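Local coordinates for protein L-ornithine N(5)-monooxygenase (Pseudomonas aeruginosa, PDB 3S5W) that hydroxylates the side-chain nitrogen of L-ornithine with FAD, NADPH and O2, the first step towards the hydroxamate groups of the siderophore pyoverdin, at residues F38-I47 / L133-S144; A48-L59 / A436-L447. One frame throughout, in Å; residues are numbered along the deposited sequence.

How the contacts relate
Both contacts are built on helix 40-56, contact 1 on its first half and contact 2 on its second. Their centres lie about 15 Å apart. Contact 1 joins the start of the helix to the end of helix 126-137 and holds G39, P40 and S41 of the FAD pocket. The P40 side chain is about 13 Å from the bound hydroxyornithine. Contact 2 packs the later turns against the C-terminal helix 432-447, with the A436 side chain about 11 Å from FAD. The two touch where A44 O lies 3.3 Å from A436 CB. Contact 1 is buried and mostly apolar, whereas contact 2 is only partly buried and adds hydrogen bonds.

Contact 1: F38-I47 / L133-S144; sequences FGPSNIALAI and LRWVASHFQEQS. With FAD (flavin-adenine dinucleotide), chain C.
A46 CB lies over one face of the F140 ring, 4.1 Å from its centroid, a CH-pi contact offset toward the rim. I47 crosses F140 at about a right angle, with its CG1 3.8 Å from F140 CZ. V136 CG1 touches both isoleucines, 3.6 Å from I43 CG2 and 3.7 Å from I47 CD1. It is the methyl anti to the backbone N (chi1 173°) that makes both contacts. F38 packs on A137, F140 and S144. F140 CB meets its ring tip CZ at the edge, while its CE2 lies 3.9 Å from A137 CB. I43 CG1 of the helix lies over the centre of the ring of F38, which is just ahead of the helix in the chain.

A water joins the polar groups here. It donates to A46 O at 2.6 Å and to Q143 OE1. At the helix start, P40 CG touches L133 CD1 and the FAD ribityl chain. S41 grips one phosphate of the FAD pyrophosphate twice: S41 N bonds to FAD O1P at 2.9 Å, and S41 OG bonds to FAD O2P. G39 is the N-cap. This is the dinucleotide-binding strand-turn-helix, with the helix N-terminus at the phosphates, where its dipole probably favours their charge.

R435 also bonds S41 OG, and D65 accepts from F38 N. Strand 61-65 touches A46 and N42 through F63, Y146 of strand 144-146 packs on F38 and A137, and helix 432-447 meets P40, S41 and L45.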
loop_
_atom_site.group_PDB
_atom_site.type_symbol
_atom_site.label_atom_id
_atom_site.label_comp_id
_atom_site.label_asym_id
_atom_site.label_seq_id
_atom_site.Cartn_x
_atom_site.Cartn_y
_atom_site.Cartn_z
ATOM N N PHE A 38 -9.704 -4.839 -5.256
ATOM C CA PHE A 38 -10.041 -3.863 -6.282
ATOM C C PHE A 38 -9.480 -2.502 -5.855
ATOM O O PHE A 38 -10.186 -1.489 -5.863
ATOM C CB PHE A 38 -11.562 -3.793 -6.538
ATOM C CG PHE A 38 -11.919 -3.272 -7.921
ATOM C CD1 PHE A 38 -11.183 -3.688 -9.046
ATOM C CD2 PHE A 38 -12.976 -2.384 -8.103
ATOM C CE1 PHE A 38 -11.501 -3.249 -10.327
ATOM C CE2 PHE A 38 -13.314 -1.924 -9.392
ATOM C CZ PHE A 38 -12.560 -2.356 -10.505
ATOM N N GLY A 39 -8.215 -2.508 -5.439
ATOM C CA GLY A 39 -7.464 -1.259 -5.240
ATOM C C GLY A 39 -6.877 -0.791 -6.573
ATOM O O GLY A 39 -7.170 -1.368 -7.642
ATOM N N PRO A 40 -6.006 0.242 -6.529
ATOM C CA PRO A 40 -5.429 0.801 -7.743
ATOM C C PRO A 40 -4.866 -0.220 -8.729
ATOM O O PRO A 40 -5.069 -0.062 -9.924
ATOM C CB PRO A 40 -4.320 1.741 -7.215
ATOM C CG PRO A 40 -4.860 2.209 -5.863
ATOM C CD PRO A 40 -5.730 1.065 -5.334
ATOM N N SER A 41 -4.185 -1.267 -8.250
ATOM C CA SER A 41 -3.607 -2.238 -9.188
ATOM C C SER A 41 -4.691 -2.873 -10.072
ATOM O O SER A 41 -4.550 -2.965 -11.285
ATOM C CB SER A 41 -2.829 -3.331 -8.449
ATOM O OG SER A 41 -1.600 -2.817 -7.995
ATOM N N ASN A 42 -5.758 -3.344 -9.443
ATOM C CA ASN A 42 -6.781 -4.036 -10.203
ATOM C C ASN A 42 -7.768 -3.108 -10.883
ATOM O O ASN A 42 -8.323 -3.468 -11.909
ATOM C CB ASN A 42 -7.459 -5.116 -9.365
ATOM C CG ASN A 42 -6.597 -6.382 -9.247
ATOM O OD1 ASN A 42 -5.601 -6.556 -9.962
ATOM N ND2 ASN A 42 -7.005 -7.279 -8.371
ATOM N N ILE A 43 -7.956 -1.904 -10.347
ATOM C CA ILE A 43 -8.752 -0.894 -11.064
ATOM C C ILE A 43 -8.016 -0.553 -12.374
ATOM O O ILE A 43 -8.626 -0.513 -13.439
ATOM C CB ILE A 43 -8.988 0.395 -10.217
ATOM C CG1 ILE A 43 -9.739 0.083 -8.920
ATOM C CG2 ILE A 43 -9.784 1.382 -11.015
ATOM C CD1 ILE A 43 -9.732 1.191 -7.842
ATOM N N ALA A 44 -6.705 -0.291 -12.294
ATOM C CA ALA A 44 -5.932 -0.002 -13.507
ATOM C C ALA A 44 -6.025 -1.158 -14.519
ATOM O O ALA A 44 -6.093 -0.946 -15.753
ATOM C CB ALA A 44 -4.444 0.264 -13.155
ATOM N N LEU A 45 -5.963 -2.374 -13.999
ATOM C CA LEU A 45 -6.143 -3.557 -14.838
ATOM C C LEU A 45 -7.546 -3.635 -15.517
ATOM O O LEU A 45 -7.623 -3.934 -16.713
ATOM C CB LEU A 45 -5.851 -4.824 -14.038
ATOM C CG LEU A 45 -6.018 -6.159 -14.792
ATOM C CD1 LEU A 45 -5.065 -6.203 -15.994
ATOM C CD2 LEU A 45 -5.672 -7.257 -13.804
ATOM N N ALA A 46 -8.618 -3.347 -14.780
ATOM C CA ALA A 46 -9.982 -3.321 -15.330
ATOM C C ALA A 46 -10.084 -2.325 -16.499
ATOM O O ALA A 46 -10.738 -2.596 -17.543
ATOM C CB ALA A 46 -11.001 -2.935 -14.221
ATOM N N ILE A 47 -9.444 -1.167 -16.328
ATOM C CA ILE A 47 -9.386 -0.172 -17.408
ATOM C C ILE A 47 -8.662 -0.716 -18.636
ATOM O O ILE A 47 -9.149 -0.577 -19.776
ATOM C CB ILE A 47 -8.688 1.143 -16.957
ATOM C CG1 ILE A 47 -9.462 1.791 -15.820
ATOM C CG2 ILE A 47 -8.507 2.103 -18.140
ATOM C CD1 ILE A 47 -8.651 2.874 -15.066
ATOM N N LEU A 133 -10.197 7.609 -7.150
ATOM C CA LEU A 133 -10.216 6.151 -7.278
ATOM C C LEU A 133 -11.642 5.594 -7.191
ATOM O O LEU A 133 -12.006 4.710 -7.976
ATOM C CB LEU A 133 -9.346 5.527 -6.184
ATOM C CG LEU A 133 -7.855 5.772 -6.405
ATOM C CD1 LEU A 133 -7.103 5.271 -5.192
ATOM C CD2 LEU A 133 -7.298 5.075 -7.692
ATOM N N ARG A 134 -12.418 6.114 -6.237
ATOM C CA ARG A 134 -13.831 5.691 -6.075
ATOM C C ARG A 134 -14.616 6.050 -7.332
ATOM O O ARG A 134 -15.425 5.266 -7.814
ATOM C CB ARG A 134 -14.435 6.360 -4.855
ATOM C CG ARG A 134 -13.909 5.745 -3.557
ATOM C CD ARG A 134 -14.300 6.526 -2.317
ATOM N NE ARG A 134 -15.726 6.830 -2.287
ATOM C CZ ARG A 134 -16.665 6.042 -1.774
ATOM N NH1 ARG A 134 -16.347 4.875 -1.215
ATOM N NH2 ARG A 134 -17.934 6.428 -1.824
ATOM N N TRP A 135 -14.355 7.234 -7.879
ATOM C CA TRP A 135 -15.051 7.659 -9.086
ATOM C C TRP A 135 -14.708 6.737 -10.266
ATOM O O TRP A 135 -15.608 6.292 -10.969
ATOM C CB TRP A 135 -14.749 9.122 -9.415
ATOM C CG TRP A 135 -15.344 9.584 -10.726
ATOM C CD1 TRP A 135 -16.646 9.964 -10.956
ATOM C CD2 TRP A 135 -14.657 9.712 -11.977
ATOM N NE1 TRP A 135 -16.804 10.324 -12.272
ATOM C CE2 TRP A 135 -15.602 10.182 -12.923
ATOM C CE3 TRP A 135 -13.329 9.469 -12.394
ATOM C CZ2 TRP A 135 -15.262 10.414 -14.269
ATOM C CZ3 TRP A 135 -12.987 9.703 -13.722
ATOM C CH2 TRP A 135 -13.946 10.182 -14.645
ATOM N N VAL A 136 -13.427 6.413 -10.457
ATOM C CA VAL A 136 -13.037 5.516 -11.536
ATOM C C VAL A 136 -13.705 4.131 -11.328
ATOM O O VAL A 136 -14.273 3.600 -12.272
ATOM C CB VAL A 136 -11.518 5.356 -11.668
ATOM C CG1 VAL A 136 -11.148 4.277 -12.712
ATOM C CG2 VAL A 136 -10.872 6.706 -12.120
ATOM N N ALA A 137 -13.575 3.572 -10.120
ATOM C CA ALA A 137 -14.083 2.225 -9.788
ATOM C C ALA A 137 -15.603 2.109 -10.012
ATOM O O ALA A 137 -16.063 1.054 -10.426
ATOM C CB ALA A 137 -13.723 1.844 -8.334
ATOM N N SER A 138 -16.349 3.187 -9.760
ATOM C CA SER A 138 -17.798 3.255 -9.996
ATOM C C SER A 138 -18.197 3.068 -11.471
ATOM O O SER A 138 -19.389 2.943 -11.762
ATOM C CB SER A 138 -18.397 4.575 -9.464
ATOM O OG SER A 138 -18.179 5.612 -10.409
ATOM N N HIS A 139 -17.231 3.060 -12.398
ATOM C CA HIS A 139 -17.507 2.696 -13.804
ATOM C C HIS A 139 -17.401 1.194 -14.072
ATOM O O HIS A 139 -17.595 0.750 -15.212
ATOM C CB HIS A 139 -16.583 3.449 -14.771
ATOM C CG HIS A 139 -16.831 4.920 -14.800
ATOM N ND1 HIS A 139 -16.363 5.770 -13.821
ATOM C CD2 HIS A 139 -17.522 5.690 -15.677
ATOM C CE1 HIS A 139 -16.760 7.002 -14.091
ATOM N NE2 HIS A 139 -17.454 6.981 -15.218
ATOM N N PHE A 140 -17.093 0.415 -13.027
ATOM C CA PHE A 140 -16.830 -1.034 -13.179
ATOM C C PHE A 140 -17.708 -1.877 -12.250
ATOM O O PHE A 140 -17.325 -2.974 -11.823
ATOM C CB PHE A 140 -15.321 -1.344 -13.020
ATOM C CG PHE A 140 -14.498 -0.704 -14.073
ATOM C CD1 PHE A 140 -14.030 0.602 -13.907
ATOM C CD2 PHE A 140 -14.235 -1.368 -15.263
ATOM C CE1 PHE A 140 -13.312 1.244 -14.928
ATOM C CE2 PHE A 140 -13.514 -0.738 -16.274
ATOM C CZ PHE A 140 -13.045 0.560 -16.096
ATOM N N GLN A 141 -18.891 -1.335 -11.955
ATOM C CA GLN A 141 -19.867 -1.944 -11.059
ATOM C C GLN A 141 -20.290 -3.351 -11.488
ATOM O O GLN A 141 -20.556 -4.191 -10.630
ATOM C CB GLN A 141 -21.078 -1.042 -10.892
ATOM C CG GLN A 141 -20.830 0.145 -9.954
ATOM C CD GLN A 141 -21.981 1.157 -9.944
ATOM O OE1 GLN A 141 -21.778 2.358 -10.169
ATOM N NE2 GLN A 141 -23.192 0.676 -9.678
ATOM N N GLU A 142 -20.325 -3.611 -12.791
ATOM C CA GLU A 142 -20.654 -4.958 -13.286
ATOM C C GLU A 142 -19.557 -5.972 -13.000
ATOM O O GLU A 142 -19.829 -7.174 -12.906
ATOM C CB GLU A 142 -21.005 -4.957 -14.776
ATOM C CG GLU A 142 -22.433 -4.439 -15.047
ATOM C CD GLU A 142 -22.850 -4.535 -16.512
ATOM O OE1 GLU A 142 -21.974 -4.422 -17.407
ATOM O OE2 GLU A 142 -24.069 -4.707 -16.768
ATOM N N GLN A 143 -18.332 -5.476 -12.825
ATOM C CA GLN A 143 -17.188 -6.330 -12.566
ATOM C C GLN A 143 -16.739 -6.375 -11.112
ATOM O O GLN A 143 -15.999 -7.258 -10.728
ATOM C CB GLN A 143 -16.020 -5.952 -13.472
ATOM C CG GLN A 143 -16.328 -6.200 -14.946
ATOM C CD GLN A 143 -15.225 -5.813 -15.871
ATOM O OE1 GLN A 143 -14.384 -4.961 -15.557
ATOM N NE2 GLN A 143 -15.211 -6.439 -17.046
ATOM N N SER A 144 -17.162 -5.442 -10.285
ATOM C CA SER A 144 -16.666 -5.434 -8.916
ATOM C C SER A 144 -17.640 -6.133 -7.964
ATOM O O SER A 144 -18.848 -6.085 -8.175
ATOM C CB SER A 144 -16.410 -3.998 -8.469
ATOM O OG SER A 144 -17.628 -3.281 -8.435
HETATM P PA FAD C . -4.087 -1.759 -2.240
HETATM O O1A FAD C . -3.508 -2.030 -0.903
HETATM O O2A FAD C . -4.382 -0.280 -2.543
HETATM O O5B FAD C . -5.478 -2.582 -2.413
HETATM C C5B FAD C . -5.541 -3.925 -1.994
HETATM C C4B FAD C . -7.027 -4.225 -1.897
HETATM O O4B FAD C . -7.160 -5.591 -1.612
HETATM C C3B FAD C . -7.656 -3.473 -0.729
HETATM O O3B FAD C . -8.714 -2.660 -1.195
HETATM C C2B FAD C . -8.149 -4.576 0.218
HETATM O O2B FAD C . -9.445 -4.304 0.738
HETATM C C1B FAD C . -8.233 -5.759 -0.698
HETATM N N9A FAD C . -7.988 -7.059 -0.081
HETATM C C8A FAD C . -6.907 -7.451 0.702
HETATM N N7A FAD C . -7.065 -8.778 0.986
HETATM C C5A FAD C . -8.201 -9.211 0.373
HETATM C C6A FAD C . -8.826 -10.456 0.329
HETATM N N6A FAD C . -8.186 -11.556 0.759
HETATM N N1A FAD C . -10.012 -10.573 -0.392
HETATM C C2A FAD C . -10.574 -9.511 -1.071
HETATM N N3A FAD C . -9.952 -8.268 -1.030
HETATM C C4A FAD C . -8.785 -8.135 -0.313
HETATM N N1 FAD C . 1.805 4.991 -3.499
HETATM C C2 FAD C . 2.082 6.084 -4.311
HETATM O O2 FAD C . 2.508 5.919 -5.441
HETATM N N3 FAD C . 1.881 7.370 -3.853
HETATM C C4 FAD C . 1.390 7.610 -2.594
HETATM O O4 FAD C . 1.182 8.783 -2.241
HETATM C C4X FAD C . 1.122 6.509 -1.757
HETATM N N5 FAD C . 0.644 6.717 -0.472
HETATM C C5X FAD C . 0.393 5.633 0.354
HETATM C C6 FAD C . -0.089 5.859 1.652
HETATM C C7 FAD C . -0.351 4.794 2.504
HETATM C C7M FAD C . -0.857 5.114 3.888
HETATM C C8 FAD C . -0.103 3.498 2.066
HETATM C C8M FAD C . -0.365 2.299 2.931
HETATM C C9 FAD C . 0.374 3.262 0.781
HETATM C C9A FAD C . 0.611 4.325 -0.102
HETATM N N10 FAD C . 1.094 4.108 -1.398
HETATM C C10 FAD C . 1.364 5.204 -2.211
HETATM C "C1'" FAD C . 1.404 2.739 -1.920
HETATM C "C2'" FAD C . 0.162 1.882 -2.241
HETATM O "O2'" FAD C . 0.627 0.538 -2.079
HETATM C "C3'" FAD C . -0.270 2.122 -3.680
HETATM O "O3'" FAD C . -0.575 3.510 -3.925
HETATM C "C4'" FAD C . -1.541 1.312 -4.038
HETATM O "O4'" FAD C . -2.522 1.506 -3.026
HETATM C "C5'" FAD C . -1.290 -0.192 -4.326
HETATM O "O5'" FAD C . -2.446 -0.689 -4.974
HETATM P P FAD C . -2.932 -2.228 -4.855
HETATM O O1P FAD C . -4.271 -2.273 -5.550
HETATM O O2P FAD C . -1.820 -3.082 -5.401
HETATM O O3P FAD C . -3.094 -2.447 -3.283
HETATM O O HOH W 1 -12.802 -4.245 -17.699
#

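Contact 2: A48-L59 / A436-L447; sequences ALQERAQAQGAL and AEEISGSLYQHL. With PO4 (phosphate ion), chain G.
Helix 48-56 and helix 436-447 run in broadly the same direction at 44°, their axes 9.4 Å apart at closest. A48 and L49 lie beside E437 and S440, where the backbones come nearest. Two knobs fill holes: R52 sits among E437, S440, G441 and Y444, and Y444 sits among L49, R52, A53 and Q56.

The R52 chain is extended from CG to NE and lays its guanidinium over the backbone of G441, whose CA is 3.3 Å above the centre of that plane. R52 NE bonds S440 OG at 2.9 Å, near the plane. R52 NH2 bonds E437 O at 3.0 Å, tilted from it. R52 NH1 bonds a lone pair of Q56 OE1, one turn on in its own helix. S440 OG in turn donates to A436 O.

The Y444 ring is held on both faces. L59 CD1 lies 4.0 Å from its centroid, only 17° off the normal, and the Q56 amide lies over the opposite face, its plane 32° from the ring. Y444 OH donates to G57 O at 2.7 Å, and a water bridges it to L59 N. G57 has positive phi where the chain leaves the helix. L443 and L447 complete an apolar patch with L49 and L59. On strand 30-36, L49 and L443 touch L33, while L59 and L447 touch D32.

A phosphate, probably from the crystallisation liquor, bonds H446 ND1 away from this interface. R401 binds it too.

Three bonds thus fix the rotation of the guanidinium, and Y444 ties the helix exit to the C-terminal helix. The nearby E437 carboxylate would add a favourable charge interaction with R52, though no N-H points at it.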
loop_
_atom_site.group_PDB
_atom_site.type_symbol
_atom_site.label_atom_id
_atom_site.label_comp_id
_atom_site.label_asym_id
_atom_site.label_seq_id
_atom_site.Cartn_x
_atom_site.Cartn_y
_atom_site.Cartn_z
ATOM N N ALA A 48 -7.497 -1.319 -18.422
ATOM C CA ALA A 48 -6.703 -1.805 -19.546
ATOM C C ALA A 48 -7.435 -2.953 -20.284
ATOM O O ALA A 48 -7.380 -3.046 -21.530
ATOM C CB ALA A 48 -5.361 -2.254 -19.076
ATOM N N LEU A 49 -8.133 -3.787 -19.514
ATOM C CA LEU A 49 -8.988 -4.860 -20.084
ATOM C C LEU A 49 -10.101 -4.290 -20.934
ATOM O O LEU A 49 -10.325 -4.772 -22.052
ATOM C CB LEU A 49 -9.574 -5.777 -18.998
ATOM C CG LEU A 49 -8.589 -6.669 -18.248
ATOM C CD1 LEU A 49 -9.240 -7.293 -17.011
ATOM C CD2 LEU A 49 -7.960 -7.706 -19.152
ATOM N N GLN A 50 -10.770 -3.253 -20.422
ATOM C CA GLN A 50 -11.826 -2.543 -21.163
ATOM C C GLN A 50 -11.336 -1.913 -22.487
ATOM O O GLN A 50 -12.078 -1.931 -23.492
ATOM C CB GLN A 50 -12.546 -1.508 -20.280
ATOM C CG GLN A 50 -13.527 -0.619 -21.044
ATOM C CD GLN A 50 -14.279 0.347 -20.154
ATOM O OE1 GLN A 50 -15.428 0.097 -19.782
ATOM N NE2 GLN A 50 -13.637 1.452 -19.799
ATOM N N GLU A 51 -10.103 -1.371 -22.495
ATOM C CA GLU A 51 -9.495 -0.835 -23.737
ATOM C C GLU A 51 -9.248 -1.889 -24.801
ATOM O O GLU A 51 -9.344 -1.596 -25.989
ATOM C CB GLU A 51 -8.160 -0.101 -23.472
ATOM C CG GLU A 51 -8.309 1.101 -22.526
ATOM C CD GLU A 51 -7.007 1.928 -22.316
ATOM O OE1 GLU A 51 -5.912 1.499 -22.764
ATOM O OE2 GLU A 51 -7.107 3.020 -21.693
ATOM N N ARG A 52 -8.915 -3.099 -24.370
ATOM C CA ARG A 52 -8.626 -4.202 -25.276
ATOM C C ARG A 52 -9.880 -4.907 -25.814
ATOM O O ARG A 52 -9.804 -5.588 -26.839
ATOM C CB ARG A 52 -7.731 -5.222 -24.584
ATOM C CG ARG A 52 -6.317 -4.758 -24.305
ATOM C CD ARG A 52 -5.495 -5.856 -23.666
ATOM N NE ARG A 52 -4.086 -5.481 -23.471
ATOM C CZ ARG A 52 -3.125 -5.550 -24.394
ATOM N NH1 ARG A 52 -3.392 -5.984 -25.615
ATOM N NH2 ARG A 52 -1.876 -5.193 -24.093
ATOM N N ALA A 53 -11.012 -4.719 -25.129
ATOM C CA ALA A 53 -12.255 -5.452 -25.374
ATOM C C ALA A 53 -12.794 -5.320 -26.801
ATOM O O ALA A 53 -13.152 -6.332 -27.406
ATOM C CB ALA A 53 -13.330 -5.072 -24.347
ATOM N N GLN A 54 -12.837 -4.103 -27.350
ATOM C CA GLN A 54 -13.343 -3.935 -28.726
ATOM C C GLN A 54 -12.538 -4.741 -29.751
ATOM O O GLN A 54 -13.112 -5.529 -30.505
ATOM C CB GLN A 54 -13.462 -2.467 -29.137
ATOM C CG GLN A 54 -14.781 -2.192 -29.900
ATOM C CD GLN A 54 -14.657 -1.123 -30.973
ATOM O OE1 GLN A 54 -13.589 -0.530 -31.169
ATOM N NE2 GLN A 54 -15.759 -0.869 -31.677
ATOM N N ALA A 55 -11.216 -4.600 -29.735
ATOM C CA ALA A 55 -10.379 -5.295 -30.704
ATOM C C ALA A 55 -10.187 -6.788 -30.430
ATOM O O ALA A 55 -9.994 -7.551 -31.370
ATOM C CB ALA A 55 -9.038 -4.608 -30.856
ATOM N N GLN A 56 -10.224 -7.205 -29.161
ATOM C CA GLN A 56 -9.895 -8.598 -28.795
ATOM C C GLN A 56 -11.028 -9.384 -28.114
ATOM O O GLN A 56 -10.827 -10.535 -27.742
ATOM C CB GLN A 56 -8.627 -8.647 -27.929
ATOM C CG GLN A 56 -7.410 -7.997 -28.551
ATOM C CD GLN A 56 -6.230 -7.868 -27.592
ATOM O OE1 GLN A 56 -5.960 -6.777 -27.070
ATOM N NE2 GLN A 56 -5.525 -8.963 -27.359
ATOM N N GLY A 57 -12.199 -8.774 -27.958
ATOM C CA GLY A 57 -13.360 -9.396 -27.306
ATOM C C GLY A 57 -13.440 -9.148 -25.804
ATOM O O GLY A 57 -12.435 -9.250 -25.109
ATOM N N ALA A 58 -14.623 -8.809 -25.301
ATOM C CA ALA A 58 -14.821 -8.593 -23.865
ATOM C C ALA A 58 -14.626 -9.906 -23.119
ATOM O O ALA A 58 -15.086 -10.952 -23.584
ATOM C CB ALA A 58 -16.198 -8.034 -23.589
ATOM N N LEU A 59 -13.930 -9.865 -21.986
ATOM C CA LEU A 59 -13.762 -11.055 -21.137
ATOM C C LEU A 59 -14.781 -11.051 -20.010
ATOM O O LEU A 59 -15.394 -10.022 -19.733
ATOM C CB LEU A 59 -12.338 -11.157 -20.572
ATOM C CG LEU A 59 -11.173 -11.389 -21.537
ATOM C CD1 LEU A 59 -9.850 -11.280 -20.808
ATOM C CD2 LEU A 59 -11.261 -12.734 -22.274
ATOM N N ALA A 436 -0.668 -2.634 -16.108
ATOM C CA ALA A 436 -2.007 -3.047 -16.505
ATOM C C ALA A 436 -2.025 -3.491 -17.976
ATOM O O ALA A 436 -2.655 -4.499 -18.320
ATOM C CB ALA A 436 -2.996 -1.906 -16.301
ATOM N N GLU A 437 -1.349 -2.727 -18.834
ATOM C CA GLU A 437 -1.260 -3.068 -20.258
ATOM C C GLU A 437 -0.494 -4.384 -20.423
ATOM O O GLU A 437 -0.849 -5.223 -21.259
ATOM C CB GLU A 437 -0.543 -1.970 -21.030
ATOM C CG GLU A 437 -0.348 -2.292 -22.512
ATOM C CD GLU A 437 -0.073 -1.048 -23.334
ATOM O OE1 GLU A 437 0.958 -0.395 -23.086
ATOM O OE2 GLU A 437 -0.896 -0.725 -24.220
ATOM N N GLU A 438 0.533 -4.582 -19.607
ATOM C CA GLU A 438 1.347 -5.791 -19.711
ATOM C C GLU A 438 0.609 -7.063 -19.230
ATOM O O GLU A 438 0.628 -8.100 -19.918
ATOM C CB GLU A 438 2.665 -5.619 -18.978
ATOM C CG GLU A 438 3.604 -4.590 -19.670
ATOM C CD GLU A 438 4.857 -4.278 -18.851
ATOM O OE1 GLU A 438 4.914 -4.662 -17.661
ATOM O OE2 GLU A 438 5.784 -3.635 -19.391
ATOM N N ILE A 439 -0.042 -6.976 -18.074
ATOM C CA ILE A 439 -0.821 -8.112 -17.559
ATOM C C ILE A 439 -2.036 -8.401 -18.457
ATOM O O ILE A 439 -2.305 -9.565 -18.768
ATOM C CB ILE A 439 -1.246 -7.895 -16.106
ATOM C CG1 ILE A 439 -0.014 -7.814 -15.201
ATOM C CG2 ILE A 439 -2.193 -9.022 -15.652
ATOM C CD1 ILE A 439 -0.318 -7.413 -13.789
ATOM N N SER A 440 -2.756 -7.356 -18.882
ATOM C CA SER A 440 -3.925 -7.561 -19.731
ATOM C C SER A 440 -3.533 -8.201 -21.091
ATOM O O SER A 440 -4.235 -9.106 -21.562
ATOM C CB SER A 440 -4.783 -6.303 -19.892
ATOM O OG SER A 440 -4.091 -5.309 -20.606
ATOM N N GLY A 441 -2.413 -7.764 -21.664
ATOM C CA GLY A 441 -1.845 -8.366 -22.887
ATOM C C GLY A 441 -1.502 -9.839 -22.714
ATOM O O GLY A 441 -1.867 -10.689 -23.550
ATOM N N SER A 442 -0.781 -10.145 -21.649
ATOM C CA SER A 442 -0.408 -11.516 -21.350
ATOM C C SER A 442 -1.666 -12.396 -21.161
ATOM O O SER A 442 -1.718 -13.525 -21.656
ATOM C CB SER A 442 0.450 -11.549 -20.101
ATOM O OG SER A 442 0.724 -12.877 -19.688
ATOM N N LEU A 443 -2.653 -11.880 -20.430
ATOM C CA LEU A 443 -3.882 -12.619 -20.142
ATOM C C LEU A 443 -4.624 -12.987 -21.416
ATOM O O LEU A 443 -5.018 -14.154 -21.572
ATOM C CB LEU A 443 -4.797 -11.838 -19.197
ATOM C CG LEU A 443 -6.152 -12.462 -18.846
ATOM C CD1 LEU A 443 -5.970 -13.806 -18.137
ATOM C CD2 LEU A 443 -6.974 -11.530 -17.981
ATOM N N TYR A 444 -4.809 -12.010 -22.314
ATOM C CA TYR A 444 -5.442 -12.285 -23.616
ATOM C C TYR A 444 -4.645 -13.313 -24.410
ATOM O O TYR A 444 -5.235 -14.206 -25.012
ATOM C CB TYR A 444 -5.636 -11.021 -24.459
ATOM C CG TYR A 444 -6.939 -10.299 -24.220
ATOM C CD1 TYR A 444 -8.120 -10.709 -24.859
ATOM C CD2 TYR A 444 -6.998 -9.205 -23.367
ATOM C CE1 TYR A 444 -9.315 -10.039 -24.651
ATOM C CE2 TYR A 444 -8.182 -8.532 -23.141
ATOM C CZ TYR A 444 -9.343 -8.944 -23.784
ATOM O OH TYR A 444 -10.511 -8.260 -23.558
ATOM N N GLN A 445 -3.321 -13.188 -24.405
ATOM C CA GLN A 445 -2.449 -14.151 -25.075
ATOM C C GLN A 445 -2.629 -15.563 -24.497
ATOM O O GLN A 445 -2.694 -16.538 -25.251
ATOM C CB GLN A 445 -0.982 -13.692 -25.010
ATOM C CG GLN A 445 0.055 -14.593 -25.720
ATOM C CD GLN A 445 -0.240 -14.833 -27.217
ATOM O OE1 GLN A 445 -0.656 -13.924 -27.946
ATOM N NE2 GLN A 445 -0.027 -16.068 -27.667
ATOM N N HIS A 446 -2.722 -15.668 -23.171
ATOM C CA HIS A 446 -2.952 -16.956 -22.526
ATOM C C HIS A 446 -4.337 -17.549 -22.834
ATOM O O HIS A 446 -4.451 -18.750 -23.086
ATOM C CB HIS A 446 -2.749 -16.865 -21.014
ATOM C CG HIS A 446 -3.259 -18.063 -20.271
ATOM N ND1 HIS A 446 -2.535 -19.229 -20.155
ATOM C CD2 HIS A 446 -4.432 -18.284 -19.627
ATOM C CE1 HIS A 446 -3.234 -20.113 -19.465
ATOM N NE2 HIS A 446 -4.389 -19.566 -19.133
ATOM N N LEU A 447 -5.369 -16.713 -22.793
ATOM C CA LEU A 447 -6.750 -17.150 -23.020
ATOM C C LEU A 447 -7.120 -17.388 -24.498
ATOM O O LEU A 447 -8.141 -18.018 -24.776
ATOM C CB LEU A 447 -7.742 -16.185 -22.362
ATOM C CG LEU A 447 -7.740 -16.081 -20.826
ATOM C CD1 LEU A 447 -8.689 -14.984 -20.359
ATOM C CD2 LEU A 447 -8.101 -17.405 -20.159
HETATM P P PO4 G . 0.361 -20.956 -21.241
HETATM O O1 PO4 G . -0.110 -19.516 -21.354
HETATM O O2 PO4 G . -0.408 -21.654 -20.134
HETATM O O3 PO4 G . 0.122 -21.648 -22.562
HETATM O O4 PO4 G . 1.843 -21.009 -20.931
HETATM O O HOH W 2 -4.410 -2.578 -22.326
HETATM O O HOH W 3 -3.006 -9.743 -25.905
HETATM O O HOH W 4 -12.316 -7.648 -21.275
#